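Long-range contacts in 4-hydroxybutyrate CoA-transferase (Porphyromonas gingivalis, PDB 3EH7), which probably transfers coenzyme A between carboxylic acids such as acetate and 4-hydroxybutyrate: residues 316-321 with 371-376; 326-331 with 379-384; 356-361 with 387-392. All coordinates share one frame; numbering follows the deposited sequence.

In the fold
All three contacts belong to the C-terminal acetyl-CoA hydrolase/transferase region, and their segments interleave along the chain. Contacts 1 and 2, with centres about 10 Å apart, build one small four-stranded mixed sheet: strand 318-320 lies between 372-373 and 325-326, and 382-384 forms the far edge. They meet where Ile317 N approaches Val326 O at 2.9 Å, probably a hydrogen bond. Contact 3 sits in the neighbouring nine-stranded sheet, its centre about 12 Å from that of contact 1 and about 14 Å from that of contact 2. Ile319 CD1 reaches Val392 CG2 at 3.7 Å, joining the two sheets. Contacts 2 and 3 both touch the second subunit.

Contact 1: 316-321 with 371-376; sequences CIEIDL and RIVPII
Asp320 OD2 takes hydrogen bonds from two waters: the nearer, at 2.5 Å from OD2, also accepts from Ile376 N, while the second donates to Pro374 O as well. The other carboxylate oxygen, OD1, accepts from the backbone N of Met322 and Gln324, just ahead in the chain. With chi1 at 75°, CG stands between the backbone N and the carbonyl carbon, and OD2 comes within 3.8 Å of Ile376 CG2. Beneath these side chains, strands 318-320 and 372-373 run parallel at the edge of a small mixed sheet. Ile319 N donates to Arg371 O at 2.7 Å, and Val373 N returns a bond to Ile319 O at 2.8 Å. Glu318 crosses Val373 at about a right angle, OE1 lying 3.6 Å from CG1; a water links OE1 to Ile375 O, and OE2 accepts from Ala377 N. On the opposite face from Asp320, Ile319 CG2 packs beside Ile372 CG1; the end of Leu321, just past the strand, reaches Ile372 CG2 at 3.9 Å, and Leu425 of helix 419-433 touches Leu321 and Ile372. Arg371 stretches back along Ile317 O; NH1 makes a weak bond to Cys316 O at 3.1 Å and NE is held by Thr363 O.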
# COMPACT_ATOMS: atom_id res chain seq x y z
N CYS A 316 10.76 11.12 7.46
CA CYS A 316 11.06 9.75 7.87
C CYS A 316 12.47 9.72 8.51
O CYS A 316 13.14 10.75 8.55
CB CYS A 316 10.93 8.83 6.66
SG CYS A 316 12.09 9.28 5.39
N ILE A 317 12.90 8.58 9.02
CA ILE A 317 14.21 8.44 9.68
C ILE A 317 15.28 8.20 8.63
O ILE A 317 16.36 8.79 8.69
CB ILE A 317 14.22 7.23 10.68
CG1 ILE A 317 13.17 7.43 11.76
CG2 ILE A 317 15.62 6.99 11.30
CD1 ILE A 317 13.22 8.78 12.48
N GLU A 318 15.01 7.29 7.69
CA GLU A 318 15.99 7.02 6.63
C GLU A 318 15.31 6.50 5.38
O GLU A 318 14.17 5.99 5.43
CB GLU A 318 17.09 6.06 7.11
CG GLU A 318 16.60 4.67 7.44
CD GLU A 318 17.66 3.72 8.00
OE1 GLU A 318 18.88 4.03 8.03
OE2 GLU A 318 17.25 2.60 8.40
N ILE A 319 16.01 6.66 4.27
CA ILE A 319 15.61 6.13 2.98
C ILE A 319 16.83 5.51 2.31
O ILE A 319 17.94 6.07 2.34
CB ILE A 319 14.93 7.18 2.09
CG1 ILE A 319 14.62 6.59 0.71
CG2 ILE A 319 15.81 8.37 1.86
CD1 ILE A 319 13.61 7.35 -0.06
N ASP A 320 16.66 4.30 1.79
CA ASP A 320 17.77 3.62 1.16
C ASP A 320 17.85 3.99 -0.30
O ASP A 320 16.97 4.66 -0.83
CB ASP A 320 17.81 2.11 1.44
CG ASP A 320 16.79 1.30 0.66
OD1 ASP A 320 16.09 1.83 -0.23
OD2 ASP A 320 16.69 0.09 0.97
N LEU A 321 18.91 3.55 -0.95
CA LEU A 321 19.17 3.93 -2.34
C LEU A 321 18.14 3.39 -3.35
O LEU A 321 18.15 3.81 -4.51
CB LEU A 321 20.59 3.53 -2.75
CG LEU A 321 21.69 4.38 -2.11
CD1 LEU A 321 23.06 3.91 -2.52
CD2 LEU A 321 21.51 5.87 -2.43
N ARG A 371 20.73 10.28 6.41
CA ARG A 371 19.39 9.69 6.23
C ARG A 371 19.17 9.00 4.86
O ARG A 371 18.13 8.36 4.64
CB ARG A 371 18.31 10.74 6.44
CG ARG A 371 18.39 11.43 7.74
CD ARG A 371 17.06 12.04 8.17
NE ARG A 371 17.27 12.70 9.45
CZ ARG A 371 16.30 12.99 10.31
NH1 ARG A 371 15.02 12.70 10.05
NH2 ARG A 371 16.61 13.59 11.45
N ILE A 372 20.11 9.16 3.95
CA ILE A 372 20.08 8.46 2.67
C ILE A 372 21.14 7.40 2.81
O ILE A 372 22.35 7.70 2.91
CB ILE A 372 20.30 9.42 1.50
CG1 ILE A 372 19.07 10.34 1.35
CG2 ILE A 372 20.58 8.67 0.19
CD1 ILE A 372 19.22 11.43 0.23
N VAL A 373 20.70 6.16 2.89
CA VAL A 373 21.58 5.08 3.27
C VAL A 373 21.69 4.05 2.16
O VAL A 373 20.76 3.84 1.40
CB VAL A 373 21.11 4.44 4.59
CG1 VAL A 373 21.18 5.48 5.73
CG2 VAL A 373 19.68 3.86 4.46
N PRO A 374 22.84 3.40 2.04
CA PRO A 374 22.93 2.28 1.11
C PRO A 374 21.99 1.11 1.48
O PRO A 374 21.42 0.49 0.59
CB PRO A 374 24.40 1.86 1.19
CG PRO A 374 24.93 2.47 2.44
CD PRO A 374 24.08 3.62 2.81
N ILE A 375 21.82 0.84 2.77
CA ILE A 375 20.98 -0.25 3.25
C ILE A 375 20.29 0.24 4.51
O ILE A 375 20.90 0.93 5.33
CB ILE A 375 21.80 -1.54 3.59
CG1 ILE A 375 22.39 -2.15 2.34
CG2 ILE A 375 20.92 -2.61 4.25
CD1 ILE A 375 23.65 -2.91 2.65
N ILE A 376 19.02 -0.07 4.67
CA ILE A 376 18.31 0.34 5.89
C ILE A 376 18.97 -0.27 7.12
O ILE A 376 19.73 -1.23 7.01
CB ILE A 376 16.80 -0.01 5.86
CG1 ILE A 376 16.57 -1.54 5.88
CG2 ILE A 376 16.10 0.67 4.65
CD1 ILE A 376 15.05 -1.95 5.89
O HOH W 1 21.05 2.62 7.85
O HOH W 2 18.09 -1.55 2.32
O HOH W 3 19.21 -1.49 -0.38

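Contact 2: 326-331 with 379-384; sequences VSECIG and GAAVTT
Val326 rests both methyl groups against the extended chain at Ala380 and Ala381, where the end of strand 325-326 passes the edge strand 382-384 of the small mixed sheet. That edge strand is irregular: Thr383 and Thr384 both face Val325, a classic beta bulge. The close-packed part of the contact runs from Val326 to Ser327 and Thr383. The Val326 methyls pack on the Ala380 methyl and against a backbone oxygen: CG1, anti to the backbone N (chi1 175°), lies 3.5 Å from Ala381 O and 4.0 Å from Ala380 CB, while CG2 sits almost as near to the same methyl.

Next along, the fit turns polar. Thr383 directs its hydroxyl at the start of the loop, and Ser327 N makes a weak, bent bond of 3.1 Å to Thr383 OG1, which is also weakly bonded to Val325 O. The methyl, CG2, comes to 3.3 Å from Ser327 O, whereas Ser327 OG turns to Gln341 of helix 341-350. From the second subunit, Gln324 bonds Ala380 O and Val382 N, so the strand edge also belongs to the dimer interface.

The watery side, by contrast, is left to Glu328. Beyond it the loop swings clear of 379-384, and Cys329 is tied by a disulfide to Cys64. Glu328 itself reaches back with an extended chain. A water donates to its OE2 and to Gly379 O, the latter at 2.6 Å. The same OE2 accepts a nearly straight bond of 2.8 Å from Ala381 N, which approaches from above the carboxylate plane, 40° out of it.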
# COMPACT_ATOMS: atom_id res chain seq x y z
N VAL A 326 11.87 4.23 5.84
CA VAL A 326 11.70 3.80 7.22
C VAL A 326 11.31 5.03 8.04
O VAL A 326 12.04 6.01 8.10
CB VAL A 326 12.98 3.21 7.77
CG1 VAL A 326 12.86 2.88 9.24
CG2 VAL A 326 13.37 1.97 6.93
N SER A 327 10.15 4.95 8.67
CA SER A 327 9.65 5.98 9.54
C SER A 327 9.13 5.34 10.83
O SER A 327 8.12 4.66 10.82
CB SER A 327 8.54 6.71 8.82
OG SER A 327 8.10 7.75 9.65
N GLU A 328 9.84 5.54 11.93
CA GLU A 328 9.46 4.98 13.23
C GLU A 328 9.49 6.14 14.25
O GLU A 328 9.90 7.27 13.93
CB GLU A 328 10.40 3.80 13.61
CG GLU A 328 10.36 2.51 12.65
CD GLU A 328 11.66 1.59 12.72
OE1 GLU A 328 12.76 2.12 13.04
OE2 GLU A 328 11.59 0.36 12.44
N CYS A 329 8.99 5.90 15.46
CA CYS A 329 9.09 6.90 16.54
C CYS A 329 10.53 7.27 16.91
O CYS A 329 10.85 8.45 17.01
CB CYS A 329 8.41 6.41 17.83
SG CYS A 329 6.64 6.74 17.92
N ILE A 330 11.38 6.26 17.15
CA ILE A 330 12.77 6.47 17.62
C ILE A 330 13.60 7.23 16.59
O ILE A 330 13.75 6.78 15.45
CB ILE A 330 13.54 5.16 17.94
CG1 ILE A 330 12.96 4.47 19.19
CG2 ILE A 330 15.04 5.43 18.14
CD1 ILE A 330 13.37 3.00 19.34
N GLY A 331 14.13 8.38 17.00
CA GLY A 331 14.85 9.27 16.10
C GLY A 331 13.99 10.34 15.46
O GLY A 331 14.52 11.28 14.88
N GLY A 379 17.07 -4.74 11.01
CA GLY A 379 15.78 -4.92 11.67
C GLY A 379 14.80 -3.77 11.51
O GLY A 379 13.70 -3.83 12.06
N ALA A 380 15.15 -2.72 10.77
CA ALA A 380 14.25 -1.61 10.61
C ALA A 380 12.97 -2.03 9.86
O ALA A 380 13.01 -2.91 9.00
CB ALA A 380 14.94 -0.45 9.89
N ALA A 381 11.86 -1.40 10.22
CA ALA A 381 10.58 -1.64 9.55
C ALA A 381 10.34 -0.64 8.44
O ALA A 381 10.27 0.57 8.68
CB ALA A 381 9.45 -1.61 10.56
N VAL A 382 10.27 -1.14 7.20
CA VAL A 382 9.85 -0.35 6.08
C VAL A 382 8.40 0.12 6.29
O VAL A 382 7.54 -0.67 6.69
CB VAL A 382 10.02 -1.12 4.72
CG1 VAL A 382 9.42 -0.31 3.58
CG2 VAL A 382 11.52 -1.41 4.46
N THR A 383 8.13 1.41 6.08
CA THR A 383 6.80 1.94 6.29
C THR A 383 6.16 2.47 5.02
O THR A 383 4.92 2.54 4.94
CB THR A 383 6.73 3.00 7.42
OG1 THR A 383 7.66 4.06 7.15
CG2 THR A 383 7.09 2.34 8.79
N THR A 384 6.97 2.80 4.03
CA THR A 384 6.48 3.09 2.68
C THR A 384 7.34 2.33 1.68
O THR A 384 8.56 2.40 1.76
CB THR A 384 6.47 4.63 2.39
OG1 THR A 384 5.55 5.27 3.29
CG2 THR A 384 6.03 4.92 1.01
O HOH W 4 12.18 -2.38 13.66

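Contact 3: 356-361 with 387-392; sequences SIMAIP and NEVDYV
Tyr391 presents its ring edge to Ser356 O, which lies in the ring plane at 3.6 Å from CD1. Ile357 comes in obliquely beside the same side chain, its CG1 4.0 Å from Tyr391 CB, and Leu209 touches both residues. The other flat group is the carboxylate of Asp390. Ser356 N donates to Asp390 OD2 over 3.1 Å, meeting that oxygen on its anti side and 28° out of the carboxylate plane. CG anti to the backbone N, at a chi1 of -175°, carries the acid across to Ser356; its second oxygen, OD1, is occupied by Gln400 NE2.

Strands 355-359 and 391-394 run parallel here, neighbours in the nine-stranded mixed sheet of the C-terminal region, consistent with the Rossmann-like clan to which this family belongs. Ser356 O accepts from Tyr391 N at 3.0 Å, and Tyr391 O receives Met358 N at 2.9 Å. On the other side of Ile357, strand 310-314 continues the sheet.

The face opposite Ile357 and Tyr391 carries Met358, a selenomethionine, and Val392. Met358 CB lies 4.4 Å from Val392 CG2; beyond CG the chain bends, and helix 341-350 covers it through Gln341 and Val345. Close to Ser356, a water joins the two segments: it contacts Ser356 OG at 3.0 Å, accepts from Asp390 N and donates to Tyr391 O.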
# COMPACT_ATOMS: atom_id res chain seq x y z
N SER A 356 3.31 12.98 -3.47
CA SER A 356 3.74 12.86 -2.11
C SER A 356 5.22 13.12 -2.05
O SER A 356 6.00 12.79 -2.96
CB SER A 356 3.40 11.50 -1.52
OG SER A 356 4.25 10.52 -1.99
N ILE A 357 5.59 13.75 -0.94
CA ILE A 357 6.94 14.19 -0.68
C ILE A 357 7.41 13.63 0.64
O ILE A 357 6.71 13.74 1.65
CB ILE A 357 7.01 15.75 -0.61
CG1 ILE A 357 6.53 16.35 -1.93
CG2 ILE A 357 8.44 16.21 -0.26
CD1 ILE A 357 6.07 17.78 -1.84
N MSE A 358 8.58 13.02 0.62
CA MSE A 358 9.32 12.66 1.83
C MSE A 358 10.40 13.76 2.00
O MSE A 358 11.35 13.79 1.26
CB MSE A 358 9.95 11.29 1.68
CG MSE A 358 8.91 10.12 1.62
SE MSE A 358 7.97 10.02 3.34
CE MSE A 358 6.50 8.92 2.76
N ALA A 359 10.17 14.67 2.94
CA ALA A 359 11.00 15.85 3.19
C ALA A 359 11.81 15.61 4.46
O ALA A 359 11.26 15.46 5.58
CB ALA A 359 10.13 17.08 3.36
N ILE A 360 13.12 15.53 4.28
CA ILE A 360 14.01 15.14 5.37
C ILE A 360 15.32 15.92 5.31
O ILE A 360 15.77 16.29 4.22
CB ILE A 360 14.33 13.63 5.33
CG1 ILE A 360 14.78 13.21 3.93
CG2 ILE A 360 13.10 12.84 5.74
CD1 ILE A 360 15.49 11.92 3.94
N PRO A 361 15.92 16.18 6.50
CA PRO A 361 17.29 16.63 6.57
C PRO A 361 18.16 15.53 5.97
O PRO A 361 17.86 14.35 6.14
CB PRO A 361 17.55 16.74 8.07
CG PRO A 361 16.27 16.70 8.72
CD PRO A 361 15.34 15.98 7.84
N ASN A 387 8.27 0.78 -4.19
CA ASN A 387 7.36 0.87 -5.35
C ASN A 387 6.39 2.02 -5.25
O ASN A 387 5.77 2.32 -6.24
CB ASN A 387 6.56 -0.44 -5.57
CG ASN A 387 7.44 -1.63 -5.99
OD1 ASN A 387 8.64 -1.48 -6.21
ND2 ASN A 387 6.84 -2.80 -6.12
N GLU A 388 6.23 2.64 -4.08
CA GLU A 388 5.28 3.76 -3.98
C GLU A 388 5.85 5.14 -3.68
O GLU A 388 5.15 6.14 -3.79
CB GLU A 388 4.15 3.43 -3.01
CG GLU A 388 4.57 2.97 -1.65
CD GLU A 388 3.43 2.36 -0.90
OE1 GLU A 388 2.28 2.62 -1.35
OE2 GLU A 388 3.69 1.69 0.15
N VAL A 389 7.13 5.21 -3.33
CA VAL A 389 7.74 6.51 -3.00
C VAL A 389 7.69 7.39 -4.25
O VAL A 389 7.81 6.87 -5.36
CB VAL A 389 9.16 6.28 -2.46
CG1 VAL A 389 10.02 5.54 -3.53
CG2 VAL A 389 9.81 7.61 -2.01
N ASP A 390 7.49 8.70 -4.09
CA ASP A 390 7.31 9.61 -5.21
C ASP A 390 8.49 10.62 -5.19
O ASP A 390 9.57 10.28 -5.67
CB ASP A 390 5.92 10.25 -5.04
CG ASP A 390 5.51 11.13 -6.18
OD1 ASP A 390 6.24 11.17 -7.19
OD2 ASP A 390 4.40 11.75 -6.06
N TYR A 391 8.32 11.79 -4.56
CA TYR A 391 9.39 12.76 -4.36
C TYR A 391 10.10 12.59 -3.04
O TYR A 391 9.49 12.27 -1.98
CB TYR A 391 8.83 14.19 -4.36
CG TYR A 391 8.27 14.67 -5.66
CD1 TYR A 391 6.92 14.50 -5.96
CD2 TYR A 391 9.07 15.35 -6.58
CE1 TYR A 391 6.37 14.96 -7.16
CE2 TYR A 391 8.54 15.83 -7.79
CZ TYR A 391 7.19 15.62 -8.06
OH TYR A 391 6.63 16.06 -9.20
N VAL A 392 11.40 12.85 -3.07
CA VAL A 392 12.20 12.92 -1.87
C VAL A 392 12.89 14.27 -1.88
O VAL A 392 13.42 14.68 -2.91
CB VAL A 392 13.24 11.79 -1.79
CG1 VAL A 392 14.17 11.98 -0.58
CG2 VAL A 392 12.53 10.41 -1.75
O HOH W 5 7.24 10.25 -1.56